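Local coordinates for glycosyl hydrolase family 62 protein (Coprinopsis cinerea, PDB 5B6T), which probably cleaves alpha-L-arabinofuranosyl side groups from arabinoxylan by hydrolysis, as an alpha-L-arabinofuranosidase of glycoside hydrolase family 62, at residues Y69-R81 with I112-F124. Numbering follows the deposited sequence.
Sequences YYLDQAPLGTGYR and INNPAGWTAPRTF
With CG turned anti to the backbone N (chi1 -164°), the phenol of Y69 comes down on P115, and a bend in the chain of R81 at chi2 (94°) folds its guanidinium back beside P121. These two prolines illustrate how a rigid ring can serve flat groups of different chemistry. P115 CG lies 3.9 Å from the centroid of the Y69 ring, over the face, in a CH-pi contact, while Y69 OH reaches A116 CB at 3.4 Å. At the other end P121 CG sits over one face of the R81 guanidinium, 3.4 Å from NH2, and T78 O lies over the opposite face. In the guanidinium plane, R81 NE and NH2 both grip L76 O, the NH2 bond measuring 2.9 Å, and NH1 donates to Y80 O; three bonds thus fix the rotation of the group. With an alanine here both donors to L76 O and the flat partner of P121 CG are gone, and the turn from L76 to Y80 would probably be held less firmly. Between the ends, A74 CB and the P75 ring press against the carbonyl oxygens of P115, A116 and W118, beside a rather bent backbone bond (130°) from L76 N to W118 O at 3.0 Å; CA-H...O contacts run both ways, from A120 CA to P75 O and from L76 CA to T119 O. Deeper in, L71 CD2 touches W118 CD1 at 3.8 Å. The contact joins neighbouring blades of the five-bladed beta-propeller: 69-81 leads from edge strand 68-70 into strand 82-89, and the segment 112-124 runs from beyond strand 104-109 through edge strand 122-123, with W118 against L97 and L71 against F41.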
# COMPACT_ATOMS: atom_id res chain seq x y z
N TYR A 69 0.44 12.43 -14.00
CA TYR A 69 1.58 13.33 -13.76
C TYR A 69 2.71 12.45 -13.30
O TYR A 69 2.71 11.93 -12.17
CB TYR A 69 1.28 14.44 -12.71
CG TYR A 69 2.29 15.56 -12.76
CD1 TYR A 69 3.55 15.39 -12.23
CD2 TYR A 69 1.97 16.79 -13.31
CE1 TYR A 69 4.48 16.43 -12.30
CE2 TYR A 69 2.89 17.82 -13.37
CZ TYR A 69 4.14 17.63 -12.86
OH TYR A 69 5.09 18.63 -12.94
N TYR A 70 3.73 12.33 -14.15
CA TYR A 70 4.91 11.55 -13.83
C TYR A 70 5.79 12.33 -12.83
O TYR A 70 6.28 13.41 -13.12
CB TYR A 70 5.67 11.23 -15.10
CG TYR A 70 4.94 10.26 -16.01
CD1 TYR A 70 4.76 8.94 -15.66
CD2 TYR A 70 4.45 10.68 -17.25
CE1 TYR A 70 4.08 8.04 -16.49
CE2 TYR A 70 3.78 9.80 -18.08
CZ TYR A 70 3.61 8.48 -17.71
OH TYR A 70 2.98 7.55 -18.54
N LEU A 71 5.97 11.76 -11.63
CA LEU A 71 6.57 12.53 -10.55
C LEU A 71 8.07 12.72 -10.70
O LEU A 71 8.66 13.51 -9.95
CB LEU A 71 6.22 11.93 -9.18
CG LEU A 71 4.74 12.03 -8.84
CD1 LEU A 71 4.47 11.24 -7.56
CD2 LEU A 71 4.29 13.49 -8.67
N ASP A 72 8.68 12.06 -11.68
CA ASP A 72 10.08 12.37 -12.00
C ASP A 72 10.28 13.78 -12.56
O ASP A 72 11.41 14.27 -12.61
CB ASP A 72 10.71 11.28 -12.90
CG ASP A 72 10.09 11.17 -14.30
OD1 ASP A 72 9.49 12.11 -14.80
OD2 ASP A 72 10.35 10.14 -14.98
N GLN A 73 9.19 14.45 -12.93
CA GLN A 73 9.22 15.86 -13.33
C GLN A 73 9.26 16.85 -12.14
O GLN A 73 9.53 18.05 -12.33
CB GLN A 73 8.05 16.19 -14.27
CG GLN A 73 8.06 15.37 -15.55
CD GLN A 73 9.35 15.49 -16.31
OE1 GLN A 73 10.15 14.53 -16.40
NE2 GLN A 73 9.59 16.65 -16.86
N ALA A 74 8.90 16.34 -10.96
CA ALA A 74 9.01 17.09 -9.71
C ALA A 74 10.42 16.92 -9.18
O ALA A 74 11.20 16.07 -9.66
CB ALA A 74 7.98 16.55 -8.68
N PRO A 75 10.76 17.67 -8.12
CA PRO A 75 12.06 17.44 -7.48
C PRO A 75 12.26 15.99 -7.01
O PRO A 75 13.37 15.50 -6.94
CB PRO A 75 12.05 18.43 -6.34
CG PRO A 75 11.26 19.60 -6.90
CD PRO A 75 10.14 18.94 -7.67
N LEU A 76 11.16 15.26 -6.74
CA LEU A 76 11.25 13.83 -6.45
C LEU A 76 12.16 13.08 -7.45
O LEU A 76 12.97 12.24 -7.05
CB LEU A 76 9.82 13.24 -6.44
CG LEU A 76 9.70 11.78 -6.00
CD1 LEU A 76 8.41 11.54 -5.22
CD2 LEU A 76 9.75 10.83 -7.19
N GLY A 77 12.02 13.40 -8.73
CA GLY A 77 13.07 13.12 -9.72
C GLY A 77 13.15 11.71 -10.27
O GLY A 77 12.38 10.84 -9.88
N THR A 78 14.03 11.55 -11.26
CA THR A 78 14.32 10.27 -11.86
C THR A 78 15.16 9.39 -10.94
O THR A 78 15.69 9.83 -9.92
CB THR A 78 15.08 10.42 -13.21
OG1 THR A 78 16.27 11.18 -13.00
CG2 THR A 78 14.20 11.09 -14.26
N GLY A 79 15.19 8.12 -11.31
CA GLY A 79 15.82 7.10 -10.53
C GLY A 79 14.76 6.17 -10.02
O GLY A 79 13.59 6.34 -10.34
N TYR A 80 15.17 5.18 -9.25
CA TYR A 80 14.26 4.20 -8.71
C TYR A 80 13.46 4.78 -7.54
O TYR A 80 14.05 5.26 -6.56
CB TYR A 80 15.05 2.98 -8.24
CG TYR A 80 14.23 1.94 -7.54
CD1 TYR A 80 13.56 0.95 -8.25
CD2 TYR A 80 14.10 1.96 -6.17
CE1 TYR A 80 12.79 -0.00 -7.61
CE2 TYR A 80 13.33 1.00 -5.51
CZ TYR A 80 12.70 0.04 -6.25
OH TYR A 80 11.94 -0.91 -5.60
N ARG A 81 12.13 4.73 -7.65
CA ARG A 81 11.22 4.98 -6.53
C ARG A 81 10.04 4.04 -6.74
O ARG A 81 9.59 3.86 -7.87
CB ARG A 81 10.71 6.44 -6.47
CG ARG A 81 11.76 7.50 -6.19
CD ARG A 81 12.29 8.08 -7.49
NE ARG A 81 13.15 9.25 -7.28
CZ ARG A 81 14.40 9.20 -6.88
NH1 ARG A 81 15.01 8.04 -6.63
NH2 ARG A 81 15.09 10.32 -6.78
N ILE A 112 -1.35 18.67 -1.90
CA ILE A 112 -1.48 17.43 -2.66
C ILE A 112 -1.90 17.68 -4.11
O ILE A 112 -1.59 16.88 -5.00
CB ILE A 112 -2.46 16.45 -1.95
CG1 ILE A 112 -2.34 15.02 -2.55
CG2 ILE A 112 -3.90 16.94 -2.01
CD1 ILE A 112 -3.13 14.02 -1.76
N ASN A 113 -2.59 18.79 -4.34
CA ASN A 113 -2.97 19.21 -5.70
C ASN A 113 -1.84 19.76 -6.54
O ASN A 113 -2.07 20.15 -7.68
CB ASN A 113 -4.12 20.23 -5.65
CG ASN A 113 -5.45 19.58 -5.41
OD1 ASN A 113 -6.08 19.82 -4.39
ND2 ASN A 113 -5.88 18.77 -6.36
N ASN A 114 -0.62 19.82 -5.99
CA ASN A 114 0.54 20.28 -6.75
C ASN A 114 1.55 19.16 -6.91
O ASN A 114 2.55 19.11 -6.20
CB ASN A 114 1.22 21.49 -6.06
CG ASN A 114 2.30 22.07 -6.92
OD1 ASN A 114 2.21 21.98 -8.16
ND2 ASN A 114 3.34 22.62 -6.31
N PRO A 115 1.35 18.27 -7.89
CA PRO A 115 2.29 17.17 -8.01
C PRO A 115 3.71 17.63 -8.32
O PRO A 115 4.69 16.94 -7.97
CB PRO A 115 1.70 16.33 -9.14
CG PRO A 115 0.76 17.25 -9.89
CD PRO A 115 0.20 18.12 -8.80
N ALA A 116 3.86 18.79 -8.94
CA ALA A 116 5.20 19.31 -9.25
C ALA A 116 6.00 19.66 -8.00
O ALA A 116 7.23 19.84 -8.10
CB ALA A 116 5.09 20.54 -10.15
N GLY A 117 5.36 19.75 -6.83
CA GLY A 117 5.97 20.20 -5.57
C GLY A 117 6.62 19.15 -4.71
O GLY A 117 7.29 19.49 -3.73
N TRP A 118 6.47 17.87 -5.04
CA TRP A 118 7.07 16.84 -4.18
C TRP A 118 8.59 16.92 -4.14
O TRP A 118 9.27 16.93 -5.18
CB TRP A 118 6.62 15.46 -4.62
CG TRP A 118 5.15 15.24 -4.35
CD1 TRP A 118 4.13 15.26 -5.27
CD2 TRP A 118 4.54 14.98 -3.08
NE1 TRP A 118 2.93 15.03 -4.65
CE2 TRP A 118 3.15 14.85 -3.30
CE3 TRP A 118 5.04 14.82 -1.79
CZ2 TRP A 118 2.26 14.59 -2.26
CZ3 TRP A 118 4.17 14.57 -0.76
CH2 TRP A 118 2.78 14.41 -1.01
N THR A 119 9.12 16.96 -2.92
CA THR A 119 10.55 17.17 -2.71
C THR A 119 11.41 16.01 -3.18
O THR A 119 10.95 14.88 -3.32
CB THR A 119 10.84 17.45 -1.21
OG1 THR A 119 10.30 16.38 -0.39
CG2 THR A 119 10.26 18.76 -0.77
N ALA A 120 12.69 16.30 -3.42
CA ALA A 120 13.67 15.28 -3.65
C ALA A 120 13.75 14.35 -2.42
O ALA A 120 13.53 14.80 -1.32
CB ALA A 120 15.04 15.92 -3.89
N PRO A 121 14.07 13.06 -2.62
CA PRO A 121 13.93 12.10 -1.52
C PRO A 121 14.84 12.40 -0.33
O PRO A 121 16.02 12.82 -0.50
CB PRO A 121 14.33 10.78 -2.14
CG PRO A 121 14.11 10.93 -3.60
CD PRO A 121 14.40 12.39 -3.88
N ARG A 122 14.28 12.20 0.86
CA ARG A 122 15.06 12.09 2.12
C ARG A 122 14.81 10.69 2.68
O ARG A 122 13.87 10.02 2.26
CB ARG A 122 14.66 13.19 3.12
CG ARG A 122 15.15 14.57 2.71
CD ARG A 122 14.55 15.64 3.61
NE ARG A 122 14.97 17.00 3.27
CZ ARG A 122 15.48 17.90 4.13
NH1 ARG A 122 15.63 17.62 5.43
NH2 ARG A 122 15.82 19.11 3.67
N THR A 123 15.66 10.23 3.59
CA THR A 123 15.48 8.89 4.14
C THR A 123 15.22 8.90 5.66
O THR A 123 15.64 9.82 6.36
CB THR A 123 16.65 7.97 3.82
OG1 THR A 123 17.85 8.51 4.37
CG2 THR A 123 16.81 7.80 2.32
N PHE A 124 14.50 7.87 6.13
CA PHE A 124 14.15 7.71 7.53
C PHE A 124 15.29 7.07 8.33
O PHE A 124 15.28 7.09 9.58
CB PHE A 124 12.91 6.81 7.64
CG PHE A 124 11.61 7.44 7.22
CD1 PHE A 124 11.08 8.51 7.92
CD2 PHE A 124 10.90 6.95 6.11
CE1 PHE A 124 9.88 9.06 7.57
CE2 PHE A 124 9.67 7.51 5.76
CZ PHE A 124 9.17 8.57 6.49